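Local coordinates for protein beta-phenylalanine aminotransferase (Variovorax paradoxus, PDB 4AO9) that transfers the amino group of beta-phenylalanine, probably to a keto-acid acceptor, using pyridoxal 5'-phosphate as cofactor, at residues A437-G440 with S441-G445; H407-E411 with D412-S416; V421-S424 with L425-D429; P192-P196 with F197-V201; H270-A273 with N274-I278. One frame throughout, in Å; residues are numbered along the deposited sequence.

Contact 1: A437-G440 with S441-G445; sequences AAIG and SFIGG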
loop_
_atom_site.group_PDB
_atom_site.type_symbol
_atom_site.label_atom_id
_atom_site.label_comp_id
_atom_site.label_asym_id
_atom_site.label_seq_id
_atom_site.Cartn_x
_atom_site.Cartn_y
_atom_site.Cartn_z
ATOM N N ALA A 437 23.014 0.060 -30.029
ATOM C CA ALA A 437 22.836 0.390 -31.440
ATOM C C ALA A 437 21.746 1.444 -31.648
ATOM O O ALA A 437 21.873 2.307 -32.520
ATOM C CB ALA A 437 22.549 -0.867 -32.255
ATOM N N ALA A 438 20.689 1.394 -30.828
ATOM C CA ALA A 438 19.586 2.350 -30.932
ATOM C C ALA A 438 19.968 3.756 -30.462
ATOM O O ALA A 438 19.489 4.753 -31.005
ATOM C CB ALA A 438 18.354 1.835 -30.197
ATOM N N ILE A 439 20.845 3.836 -29.464
ATOM C CA ILE A 439 21.391 5.124 -29.054
ATOM C C ILE A 439 22.302 5.662 -30.157
ATOM O O ILE A 439 22.287 6.856 -30.451
ATOM C CB ILE A 439 22.121 5.032 -27.678
ATOM C CG1 ILE A 439 21.149 4.546 -26.585
ATOM C CG2 ILE A 439 22.776 6.376 -27.287
ATOM C CD1 ILE A 439 19.883 5.407 -26.406
ATOM N N GLY A 440 23.069 4.763 -30.775
ATOM C CA GLY A 440 23.914 5.115 -31.922
ATOM C C GLY A 440 23.094 5.685 -33.066
ATOM O O GLY A 440 23.439 6.733 -33.625
ATOM N N SER A 441 21.998 5.011 -33.406
ATOM C CA SER A 441 21.127 5.496 -34.477
ATOM C C SER A 441 20.383 6.770 -34.081
ATOM O O SER A 441 20.107 7.617 -34.930
ATOM C CB SER A 441 20.161 4.408 -34.964
ATOM O OG SER A 441 19.259 4.014 -33.947
ATOM N N PHE A 442 20.065 6.916 -32.792
ATOM C CA PHE A 442 19.472 8.153 -32.304
ATOM C C PHE A 442 20.392 9.350 -32.553
ATOM O O PHE A 442 19.970 10.353 -33.129
ATOM C CB PHE A 442 19.122 8.058 -30.812
ATOM C CG PHE A 442 18.519 9.314 -30.259
ATOM C CD1 PHE A 442 17.229 9.698 -30.615
ATOM C CD2 PHE A 442 19.248 10.123 -29.388
ATOM C CE1 PHE A 442 16.673 10.867 -30.115
ATOM C CE2 PHE A 442 18.696 11.296 -28.876
ATOM C CZ PHE A 442 17.404 11.666 -29.237
ATOM N N ILE A 443 21.641 9.231 -32.105
ATOM C CA ILE A 443 22.639 10.292 -32.272
ATOM C C ILE A 443 22.894 10.555 -33.757
ATOM O O ILE A 443 22.939 11.709 -34.185
ATOM C CB ILE A 443 23.959 9.959 -31.530
ATOM C CG1 ILE A 443 23.717 9.909 -30.018
ATOM C CG2 ILE A 443 25.059 10.991 -31.860
ATOM C CD1 ILE A 443 24.792 9.177 -29.236
ATOM N N GLY A 444 23.024 9.481 -34.532
ATOM C CA GLY A 444 23.228 9.578 -35.980
ATOM C C GLY A 444 22.123 10.314 -36.720
ATOM O O GLY A 444 22.397 11.103 -37.629
ATOM N N GLY A 445 20.876 10.067 -36.326
ATOM C CA GLY A 445 19.715 10.655 -36.992
ATOM C C GLY A 445 19.240 11.992 -36.447
ATOM O O GLY A 445 18.474 12.697 -37.109
#

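Contact 2: H407-E411 with D412-S416; sequences HLLNE and DIYSS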
loop_
_atom_site.group_PDB
_atom_site.type_symbol
_atom_site.label_atom_id
_atom_site.label_comp_id
_atom_site.label_asym_id
_atom_site.label_seq_id
_atom_site.Cartn_x
_atom_site.Cartn_y
_atom_site.Cartn_z
ATOM N N HIS A 407 11.953 7.404 -30.538
ATOM C CA HIS A 407 12.962 6.722 -31.329
ATOM C C HIS A 407 13.147 5.280 -30.862
ATOM O O HIS A 407 13.195 4.366 -31.679
ATOM C CB HIS A 407 14.306 7.466 -31.292
ATOM C CG HIS A 407 15.416 6.714 -31.954
ATOM N ND1 HIS A 407 15.560 6.659 -33.326
ATOM C CD2 HIS A 407 16.409 5.950 -31.440
ATOM C CE1 HIS A 407 16.602 5.906 -33.623
ATOM N NE2 HIS A 407 17.138 5.467 -32.499
ATOM N N LEU A 408 13.245 5.081 -29.547
ATOM C CA LEU A 408 13.443 3.739 -29.015
ATOM C C LEU A 408 12.256 2.844 -29.349
ATOM O O LEU A 408 12.441 1.692 -29.736
ATOM C CB LEU A 408 13.749 3.776 -27.507
ATOM C CG LEU A 408 15.144 4.315 -27.161
ATOM C CD1 LEU A 408 15.234 4.552 -25.656
ATOM C CD2 LEU A 408 16.250 3.376 -27.635
ATOM N N LEU A 409 11.039 3.380 -29.255
ATOM C CA LEU A 409 9.864 2.613 -29.692
ATOM C C LEU A 409 10.010 2.164 -31.145
ATOM O O LEU A 409 9.712 1.015 -31.459
ATOM C CB LEU A 409 8.558 3.395 -29.519
ATOM C CG LEU A 409 8.077 3.702 -28.098
ATOM C CD1 LEU A 409 6.773 4.485 -28.158
ATOM C CD2 LEU A 409 7.885 2.432 -27.268
ATOM N N ASN A 410 10.471 3.067 -32.014
ATOM C CA ASN A 410 10.702 2.726 -33.432
ATOM C C ASN A 410 11.729 1.606 -33.615
ATOM O O ASN A 410 11.667 0.844 -34.590
ATOM C CB ASN A 410 11.181 3.948 -34.224
ATOM C CG ASN A 410 10.152 5.065 -34.300
ATOM O OD1 ASN A 410 10.523 6.233 -34.479
ATOM N ND2 ASN A 410 8.881 4.731 -34.186
ATOM N N GLU A 411 12.681 1.536 -32.686
ATOM C CA GLU A 411 13.733 0.523 -32.685
ATOM C C GLU A 411 13.381 -0.704 -31.832
ATOM O O GLU A 411 14.267 -1.450 -31.422
ATOM C CB GLU A 411 15.059 1.143 -32.216
ATOM C CG GLU A 411 15.564 2.280 -33.112
ATOM C CD GLU A 411 15.623 1.897 -34.587
ATOM O OE1 GLU A 411 16.242 0.862 -34.921
ATOM O OE2 GLU A 411 15.035 2.631 -35.413
ATOM N N ASP A 412 12.085 -0.903 -31.579
ATOM C CA ASP A 412 11.572 -2.079 -30.852
ATOM C C ASP A 412 12.069 -2.157 -29.403
ATOM O O ASP A 412 12.312 -3.241 -28.873
ATOM C CB ASP A 412 11.882 -3.380 -31.612
ATOM C CG ASP A 412 11.503 -3.303 -33.082
ATOM O OD1 ASP A 412 10.397 -2.818 -33.384
ATOM O OD2 ASP A 412 12.335 -3.696 -33.928
ATOM N N ILE A 413 12.209 -0.994 -28.777
ATOM C CA ILE A 413 12.658 -0.911 -27.389
ATOM C C ILE A 413 11.635 -0.122 -26.579
ATOM O O ILE A 413 11.291 1.003 -26.918
ATOM C CB ILE A 413 14.075 -0.276 -27.291
ATOM C CG1 ILE A 413 15.124 -1.270 -27.818
ATOM C CG2 ILE A 413 14.382 0.165 -25.850
ATOM C CD1 ILE A 413 16.457 -0.661 -28.214
ATOM N N TYR A 414 11.150 -0.737 -25.503
ATOM C CA TYR A 414 10.221 -0.082 -24.590
ATOM C C TYR A 414 10.998 0.425 -23.390
ATOM O O TYR A 414 11.588 -0.353 -22.649
ATOM C CB TYR A 414 9.141 -1.062 -24.152
ATOM C CG TYR A 414 8.021 -0.454 -23.339
ATOM C CD1 TYR A 414 7.052 0.341 -23.943
ATOM C CD2 TYR A 414 7.914 -0.701 -21.969
ATOM C CE1 TYR A 414 6.012 0.887 -23.214
ATOM C CE2 TYR A 414 6.874 -0.170 -21.229
ATOM C CZ TYR A 414 5.932 0.636 -21.857
ATOM O OH TYR A 414 4.880 1.176 -21.137
ATOM N N SER A 415 10.998 1.741 -23.243
ATOM C CA SER A 415 11.758 2.419 -22.213
ATOM C C SER A 415 10.821 3.310 -21.412
ATOM O O SER A 415 9.608 3.292 -21.613
ATOM C CB SER A 415 12.849 3.277 -22.865
ATOM O OG SER A 415 12.283 4.346 -23.620
ATOM N N SER A 416 11.384 4.089 -20.501
ATOM C CA SER A 416 10.600 5.083 -19.780
ATOM C C SER A 416 10.733 6.465 -20.426
ATOM O O SER A 416 11.806 6.834 -20.928
ATOM C CB SER A 416 11.058 5.152 -18.333
ATOM O OG SER A 416 12.422 5.484 -18.286
#

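Contact 3: V421-S424 with L425-D429; sequences VVLS and LPLTD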
loop_
_atom_site.group_PDB
_atom_site.type_symbol
_atom_site.label_atom_id
_atom_site.label_comp_id
_atom_site.label_asym_id
_atom_site.label_seq_id
_atom_site.Cartn_x
_atom_site.Cartn_y
_atom_site.Cartn_z
ATOM N N VAL A 421 16.668 3.549 -17.492
ATOM C CA VAL A 421 16.952 2.246 -18.077
ATOM C C VAL A 421 17.194 1.246 -16.959
ATOM O O VAL A 421 17.989 1.501 -16.053
ATOM C CB VAL A 421 18.203 2.321 -18.981
ATOM C CG1 VAL A 421 18.647 0.929 -19.446
ATOM C CG2 VAL A 421 17.929 3.226 -20.167
ATOM N N VAL A 422 16.498 0.112 -17.024
ATOM C CA VAL A 422 16.500 -0.860 -15.934
ATOM C C VAL A 422 16.730 -2.244 -16.519
ATOM O O VAL A 422 15.919 -2.711 -17.320
ATOM C CB VAL A 422 15.126 -0.862 -15.198
ATOM C CG1 VAL A 422 15.064 -1.933 -14.109
ATOM C CG2 VAL A 422 14.804 0.514 -14.606
ATOM N N LEU A 423 17.817 -2.897 -16.123
ATOM C CA LEU A 423 18.053 -4.271 -16.562
ATOM C C LEU A 423 17.229 -5.245 -15.731
ATOM O O LEU A 423 16.989 -5.031 -14.531
ATOM C CB LEU A 423 19.547 -4.624 -16.493
ATOM C CG LEU A 423 20.441 -4.299 -17.701
ATOM C CD1 LEU A 423 19.988 -3.112 -18.586
ATOM C CD2 LEU A 423 21.889 -4.177 -17.286
ATOM N N SER A 424 16.748 -6.290 -16.394
ATOM C CA SER A 424 16.089 -7.412 -15.738
ATOM C C SER A 424 16.789 -8.709 -16.139
ATOM O O SER A 424 17.536 -8.736 -17.127
ATOM C CB SER A 424 14.600 -7.442 -16.093
ATOM O OG SER A 424 14.414 -7.488 -17.499
ATOM N N LEU A 425 16.539 -9.782 -15.390
ATOM C CA LEU A 425 17.274 -11.032 -15.605
ATOM C C LEU A 425 17.144 -11.666 -16.998
ATOM O O LEU A 425 18.128 -12.211 -17.483
ATOM C CB LEU A 425 16.942 -12.060 -14.524
ATOM C CG LEU A 425 17.326 -11.697 -13.090
ATOM C CD1 LEU A 425 16.668 -12.659 -12.119
ATOM C CD2 LEU A 425 18.849 -11.679 -12.895
ATOM N N PRO A 426 15.950 -11.625 -17.636
ATOM C CA PRO A 426 15.861 -12.294 -18.952
ATOM C C PRO A 426 16.516 -11.545 -20.109
ATOM O O PRO A 426 16.654 -12.123 -21.187
ATOM C CB PRO A 426 14.351 -12.429 -19.203
ATOM C CG PRO A 426 13.705 -12.176 -17.878
ATOM C CD PRO A 426 14.616 -11.258 -17.123
ATOM N N LEU A 427 16.915 -10.291 -19.911
ATOM C CA LEU A 427 17.549 -9.540 -20.999
ATOM C C LEU A 427 18.830 -10.216 -21.447
ATOM O O LEU A 427 19.703 -10.517 -20.630
ATOM C CB LEU A 427 17.894 -8.123 -20.574
ATOM C CG LEU A 427 16.807 -7.062 -20.616
ATOM C CD1 LEU A 427 17.434 -5.783 -20.093
ATOM C CD2 LEU A 427 16.249 -6.840 -22.017
ATOM N N THR A 428 18.946 -10.427 -22.753
ATOM C CA THR A 428 20.120 -11.075 -23.315
ATOM C C THR A 428 21.188 -10.047 -23.671
ATOM O O THR A 428 20.909 -8.845 -23.765
ATOM C CB THR A 428 19.753 -11.888 -24.569
ATOM O OG1 THR A 428 19.287 -10.999 -25.594
ATOM C CG2 THR A 428 18.659 -12.915 -24.243
ATOM N N ASP A 429 22.412 -10.525 -23.871
ATOM C CA ASP A 429 23.488 -9.672 -24.362
ATOM C C ASP A 429 23.137 -9.058 -25.729
ATOM O O ASP A 429 23.502 -7.914 -25.998
ATOM C CB ASP A 429 24.818 -10.441 -24.394
ATOM C CG ASP A 429 25.397 -10.672 -22.999
ATOM O OD1 ASP A 429 25.020 -9.939 -22.052
ATOM O OD2 ASP A 429 26.251 -11.576 -22.847
#

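Contact 4: P192-P196 with F197-V201; sequences PTTVP and FDFLV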
loop_
_atom_site.group_PDB
_atom_site.type_symbol
_atom_site.label_atom_id
_atom_site.label_comp_id
_atom_site.label_asym_id
_atom_site.label_seq_id
_atom_site.Cartn_x
_atom_site.Cartn_y
_atom_site.Cartn_z
ATOM N N PRO A 192 3.526 18.922 -3.998
ATOM C CA PRO A 192 2.167 19.239 -3.558
ATOM C C PRO A 192 1.418 18.105 -2.845
ATOM O O PRO A 192 0.532 18.383 -2.037
ATOM C CB PRO A 192 1.452 19.591 -4.871
ATOM C CG PRO A 192 2.511 20.065 -5.762
ATOM C CD PRO A 192 3.741 19.284 -5.416
ATOM N N THR A 193 1.771 16.854 -3.135
ATOM C CA THR A 193 1.103 15.704 -2.525
ATOM C C THR A 193 1.794 15.186 -1.262
ATOM O O THR A 193 1.354 14.212 -0.676
ATOM C CB THR A 193 0.946 14.529 -3.511
ATOM O OG1 THR A 193 2.184 14.306 -4.187
ATOM C CG2 THR A 193 -0.136 14.838 -4.545
ATOM N N THR A 194 2.869 15.844 -0.847
ATOM C CA THR A 194 3.654 15.341 0.287
ATOM C C THR A 194 2.994 15.638 1.630
ATOM O O THR A 194 2.532 16.759 1.871
ATOM C CB THR A 194 5.096 15.852 0.196
ATOM O OG1 THR A 194 5.682 15.270 -0.970
ATOM C CG2 THR A 194 5.918 15.462 1.417
ATOM N N VAL A 195 2.935 14.613 2.483
ATOM C CA VAL A 195 2.351 14.740 3.822
ATOM C C VAL A 195 3.068 15.819 4.631
ATOM O O VAL A 195 4.282 15.948 4.551
ATOM C CB VAL A 195 2.398 13.391 4.584
ATOM C CG1 VAL A 195 2.133 13.556 6.102
ATOM C CG2 VAL A 195 1.403 12.430 3.985
ATOM N N PRO A 196 2.310 16.589 5.420
ATOM C CA PRO A 196 2.879 17.729 6.124
ATOM C C PRO A 196 3.632 17.396 7.417
ATOM O O PRO A 196 3.333 17.967 8.472
ATOM C CB PRO A 196 1.642 18.593 6.426
ATOM C CG PRO A 196 0.548 17.596 6.573
ATOM C CD PRO A 196 0.838 16.551 5.540
ATOM N N PHE A 197 4.611 16.496 7.336
ATOM C CA PHE A 197 5.633 16.416 8.384
ATOM C C PHE A 197 6.465 17.698 8.336
ATOM O O PHE A 197 6.395 18.472 7.361
ATOM C CB PHE A 197 6.576 15.227 8.149
ATOM C CG PHE A 197 5.961 13.875 8.382
ATOM C CD1 PHE A 197 5.842 13.349 9.671
ATOM C CD2 PHE A 197 5.557 13.096 7.306
ATOM C CE1 PHE A 197 5.299 12.070 9.886
ATOM C CE2 PHE A 197 5.016 11.813 7.514
ATOM C CZ PHE A 197 4.882 11.312 8.802
ATOM N N ASP A 198 7.255 17.925 9.384
ATOM C CA ASP A 198 8.194 19.042 9.400
ATOM C C ASP A 198 9.476 18.675 8.647
ATOM O O ASP A 198 10.447 18.218 9.249
ATOM C CB ASP A 198 8.510 19.458 10.839
ATOM C CG ASP A 198 9.474 20.628 10.895
ATOM O OD1 ASP A 198 9.461 21.453 9.954
ATOM O OD2 ASP A 198 10.247 20.699 11.865
ATOM N N PHE A 199 9.475 18.871 7.333
ATOM C CA PHE A 199 10.636 18.544 6.507
ATOM C C PHE A 199 11.611 19.699 6.360
ATOM O O PHE A 199 11.204 20.820 6.020
ATOM C CB PHE A 199 10.191 18.111 5.108
ATOM C CG PHE A 199 9.501 16.781 5.067
ATOM C CD1 PHE A 199 10.194 15.608 5.357
ATOM C CD2 PHE A 199 8.150 16.691 4.711
ATOM C CE1 PHE A 199 9.552 14.362 5.308
ATOM C CE2 PHE A 199 7.513 15.456 4.666
ATOM C CZ PHE A 199 8.207 14.299 4.950
ATOM N N LEU A 200 12.895 19.405 6.573
ATOM C CA LEU A 200 13.988 20.317 6.222
ATOM C C LEU A 200 14.676 19.742 4.983
ATOM O O LEU A 200 15.283 18.666 5.048
ATOM C CB LEU A 200 14.972 20.436 7.385
ATOM C CG LEU A 200 16.275 21.192 7.126
ATOM C CD1 LEU A 200 16.011 22.636 6.691
ATOM C CD2 LEU A 200 17.133 21.176 8.377
ATOM N N VAL A 201 14.564 20.454 3.858
ATOM C CA VAL A 201 15.033 19.954 2.569
ATOM C C VAL A 201 16.396 20.558 2.257
ATOM O O VAL A 201 16.530 21.788 2.129
ATOM C CB VAL A 201 14.029 20.276 1.417
ATOM C CG1 VAL A 201 14.497 19.634 0.108
ATOM C CG2 VAL A 201 12.619 19.801 1.770
#

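Contact 5: H270-A273 with N274-I278; sequences HGLA and NKLGI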
loop_
_atom_site.group_PDB
_atom_site.type_symbol
_atom_site.label_atom_id
_atom_site.label_comp_id
_atom_site.label_asym_id
_atom_site.label_seq_id
_atom_site.Cartn_x
_atom_site.Cartn_y
_atom_site.Cartn_z
ATOM N N HIS A 270 24.372 -7.433 -1.436
ATOM C CA HIS A 270 23.722 -7.106 -0.176
ATOM C C HIS A 270 23.264 -5.647 -0.107
ATOM O O HIS A 270 23.152 -5.058 0.971
ATOM C CB HIS A 270 24.625 -7.511 0.985
ATOM C CG HIS A 270 24.963 -8.966 0.956
ATOM N ND1 HIS A 270 24.076 -9.937 1.369
ATOM C CD2 HIS A 270 26.049 -9.623 0.481
ATOM C CE1 HIS A 270 24.616 -11.129 1.188
ATOM N NE2 HIS A 270 25.807 -10.967 0.639
ATOM N N GLY A 271 22.988 -5.084 -1.280
ATOM C CA GLY A 271 22.496 -3.711 -1.375
ATOM C C GLY A 271 23.601 -2.671 -1.383
ATOM O O GLY A 271 24.746 -2.939 -1.004
ATOM N N LEU A 272 23.242 -1.462 -1.788
ATOM C CA LEU A 272 24.219 -0.392 -1.951
ATOM C C LEU A 272 24.851 0.076 -0.638
ATOM O O LEU A 272 26.061 0.250 -0.578
ATOM C CB LEU A 272 23.615 0.778 -2.730
ATOM C CG LEU A 272 24.611 1.859 -3.178
ATOM C CD1 LEU A 272 25.761 1.283 -3.981
ATOM C CD2 LEU A 272 23.897 2.937 -3.967
ATOM N N ALA A 273 24.059 0.261 0.414
ATOM C CA ALA A 273 24.617 0.757 1.676
ATOM C C ALA A 273 25.707 -0.169 2.211
ATOM O O ALA A 273 26.756 0.306 2.659
ATOM C CB ALA A 273 23.520 0.971 2.712
ATOM N N ASN A 274 25.484 -1.481 2.115
ATOM C CA ASN A 274 26.514 -2.448 2.518
ATOM C C ASN A 274 27.774 -2.379 1.672
ATOM O O ASN A 274 28.887 -2.492 2.204
ATOM C CB ASN A 274 25.963 -3.875 2.564
ATOM C CG ASN A 274 25.121 -4.116 3.794
ATOM O OD1 ASN A 274 25.438 -3.620 4.875
ATOM N ND2 ASN A 274 24.028 -4.857 3.638
ATOM N N LYS A 275 27.612 -2.191 0.364
ATOM C CA LYS A 275 28.759 -2.013 -0.533
ATOM C C LYS A 275 29.590 -0.784 -0.137
ATOM O O LYS A 275 30.837 -0.827 -0.159
ATOM C CB LYS A 275 28.295 -1.899 -1.985
ATOM C CG LYS A 275 29.443 -1.919 -2.995
ATOM C CD LYS A 275 28.943 -2.104 -4.412
ATOM C CE LYS A 275 30.104 -2.160 -5.407
ATOM N NZ LYS A 275 30.718 -0.820 -5.604
ATOM N N LEU A 276 28.900 0.295 0.232
ATOM C CA LEU A 276 29.548 1.550 0.635
ATOM C C LEU A 276 30.110 1.504 2.052
ATOM O O LEU A 276 30.933 2.346 2.428
ATOM C CB LEU A 276 28.565 2.722 0.501
ATOM C CG LEU A 276 28.047 3.005 -0.912
ATOM C CD1 LEU A 276 26.936 4.041 -0.885
ATOM C CD2 LEU A 276 29.190 3.421 -1.868
ATOM N N GLY A 277 29.648 0.540 2.846
ATOM C CA GLY A 277 30.086 0.390 4.235
ATOM C C GLY A 277 29.531 1.432 5.190
ATOM O O GLY A 277 30.216 1.859 6.121
ATOM N N ILE A 278 28.292 1.853 4.956
ATOM C CA ILE A 278 27.617 2.796 5.845
ATOM C C ILE A 278 26.353 2.158 6.402
ATOM O O ILE A 278 25.473 1.723 5.645
ATOM C CB ILE A 278 27.290 4.142 5.149
ATOM C CG1 ILE A 278 28.562 4.728 4.521
ATOM C CG2 ILE A 278 26.661 5.127 6.150
ATOM C CD1 ILE A 278 28.319 5.880 3.568
HETATM O O HOH W 1 22.717 -2.435 1.852
#

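Contact 1: A437-G440 with S441-G445
Ile443 lies one helical turn beyond Ile439, and its side chain grows out over the carbonyl group of that residue. Starting at the root, CB of Ile443 is 3.7 Å from Ile439 O. CG1 comes nearer to the same oxygen, at 3.4 Å, because it stands beside its own backbone N and anti to its carbonyl carbon (chi1 -65°). At the tip, CD1 still borders the oxygen and reaches the methyl CG2 of Ile439 at 4.0 Å. The two isoleucines thus meet methyl to methyl, their side chains crossing at a slant. Backbone bonding underlies the packing: Ile443 N donates to Ile439 O at 3.0 Å and is nearly straight, 170° at the hydrogen.

This stretch forms the last turns of helix 429-445, and the same i to i+4 pattern joins Ser441 N to Ala437 O, Phe442 N to Ala438 O and Gly444 N to Gly440 O. The large apolar isoleucines suit the buried flank, where Ile439 packs on Leu358 and Leu361 of helix 341-365, and Ile443 on Val367 and Glu365.

On another side of the helix, Ser441 is a small polar residue whose OG sits between its own N and carbonyl carbon (chi1 64°), turned back along the helix. There it lies 3.0 Å from Ala438 O, while its CB is 3.6 Å from Ala437 O. Both Ser441 OG and Ala438 O are hydrogen-bonded to His407. The CB of Phe442 also rests against Ala438 O, at 3.3 Å, but its ring leads off to stack with His446.

Contact 2: H407-E411 with D412-S416
Leu408 and Ile413 are brought together by matching first torsions: each holds its gamma carbon (CG, and CG1 of the isoleucine) anti to the carbonyl carbon, with chi1 at -72° in both. CG2 of Ile413 is thereby turned onto Leu408, 4.0 Å from its CB. This is the apolar contact that often accompanies a Schellman motif, here the one that ends helix 398-410. Ile413 N donates to Leu408 O at 2.9 Å, and Asp412 N to Leu409 O at 3.1 Å. Both donors stand above the carbonyl planes, as the chain swings back over the final turn. Asp412 makes the reversal with a positive phi of 63°, which aspartate tolerates better than a beta-branched residue would.

Beyond the turn the chain enters strand 413-414, which runs parallel to strand 88-91. Tyr414 packs its ring alongside Leu409, both side chains pointing the same way, with CD1 of the tyrosine 4.0 Å from CD2 of the leucine. The tyrosine is long enough for its OH to bond to Thr123 O of the second subunit, tying this corner to the dimer interface. Further along, CD1 of Leu408 reaches the side chain of Ser415, touching OG at 3.6 Å and CB at 3.9 Å.

Contact 3: V421-S424 with L425-D429
The flat peptide group joining Ser424 to Leu425 has Leu427 N standing above its carbonyl plane, 50° out of it. That amide donates to Ser424 O at 3.2 Å and closes a type I beta turn from Ser424 to Leu427. The puckered Pro426 ring turns its CD corner to the serine: CD lies 3.5 Å from Ser424 C and 3.8 Å from Ser424 OG. At this third position of the turn the proline's phi of -75° is tolerated, its ring limits further turning, and its nitrogen, though close to Ser424 O, has no hydrogen to offer. Serine is small enough for its hydroxyl to sit between its own N and carbonyl carbon (chi1 56°), standing to one side of the turn, against CD of Pro426 and 4.0 Å from CG of Leu427.

Leu427 reaches back to the residues just after strand 420-422. Its CD1 touches CA of Leu423 at 3.9 Å and CD1 of Leu423 at 4.0 Å, the two buried side chains crossing at about a right angle.

The turn links strand 420-422, at the edge of an antiparallel sheet beside strand 377-381, to helix 429-445. Thr428 is the N-cap of that helix: its OG1 caps a backbone N in the first turn while its own N donates to Asp431 OD2, consistent with a capping box. Leu423 packs on Leu347 and Leu354 of helix 341-365, while Leu427 leans on Ala79.

Contact 4: P192-P196 with F197-V201
Val195 and Phe197 close an inverse gamma turn around Pro196, and a second one, centred on Asp198, follows at once. The first rests on a weak bond from Phe197 N to Val195 O, 2.9 Å long but bent to 137°. Proline, with its restricted phi, fits the centre of such a tight turn.

The double kink folds Phe199 back onto Thr194 and Val195. Its ring points an edge at Val195 O, with CE2 3.3 Å away and the oxygen close to the ring plane, while CB of Phe197 lies 3.6 Å above that plane, offset toward the rim. CG2 of Thr194, anti to the backbone N, touches CE2 at 3.6 Å, and Phe186 meets the ring edge-to-face. CG1 of Val195 packs on the Phe197 ring, 3.7 Å from CE2. An alanine in place of Phe199 would remove the ring and is likely to open a gap beside Thr194 and leave Phe186 without its partner.

Phe199 belongs to strand 198-202, at the edge of the large sheet. Pro196 and Phe197 also pack on Phe197 and Pro196 of the second subunit. At Val195 O, a weak, bent N-H...O hydrogen bond is supplemented by the slightly positive rim of an aromatic ring, probably a modest attraction.

Contact 5: H270-A273 with N274-I278
Helix 272-276, a short helix in the beta-alpha-beta unit between strands 256-260 and 282-286, is held at its start by Asn274 and His270. ND2 of Asn274 donates to His270 O at 2.8 Å, in the carbonyl plane, and also bonds to Gln142 OE1. The asparagine's CG lies beside its own backbone N (chi1 -77°), which turns the amide back toward His270, the residue before the N-cap. A water bridges the same pair, giving a hydrogen to His270 O and accepting one from Asn274 N. A leucine in place of Asn274 would probably leave His270 O with one donor fewer and Gln142 OE1 without its amide mate.

Gly271, the N-cap, has a positive phi of 85° at which a CB would strike the preceding carbonyl oxygen. The helix ends in a Schellman motif: Ile278 N donates to Ala273 O at 3.2 Å, Gly277 N weakly to Asn274 O, and Gly277 takes the positive-phi position, easiest for a residue lacking CB. Alanine suits position 273, its CB fitting 3.6 Å from Ile278 O and against Phe259.

CG of Leu272 meets CD1 of Leu276 at 3.9 Å, while Leu276 N bonds to Leu272 O, and Leu276 continues onto Leu243 of helix 240-253.

Contacts 1 and 2 form one cluster, their centres 12 Å apart: His407 fastens helix 398-410 to helix 429-445, and Ala438 CB packs 3.7 Å from Leu408 CD2. Contact 3 follows contact 2 in the chain, their nearest atoms about 5 Å apart, and leads into the helix that contact 1 ends. Contact 4 runs into the edge strand of the large sheet and contact 5 is a short helix linking two of its strands; their centres are about 27 Å apart. Three contacts approach a bound pyridoxal phosphate without touching it: the side chains of Val422, Leu272 and Thr194 stand about 10, 11 and 12 Å away. The strands flanking contact 5 lead to Asp260 and Lys287 of the pyridoxal phosphate pocket.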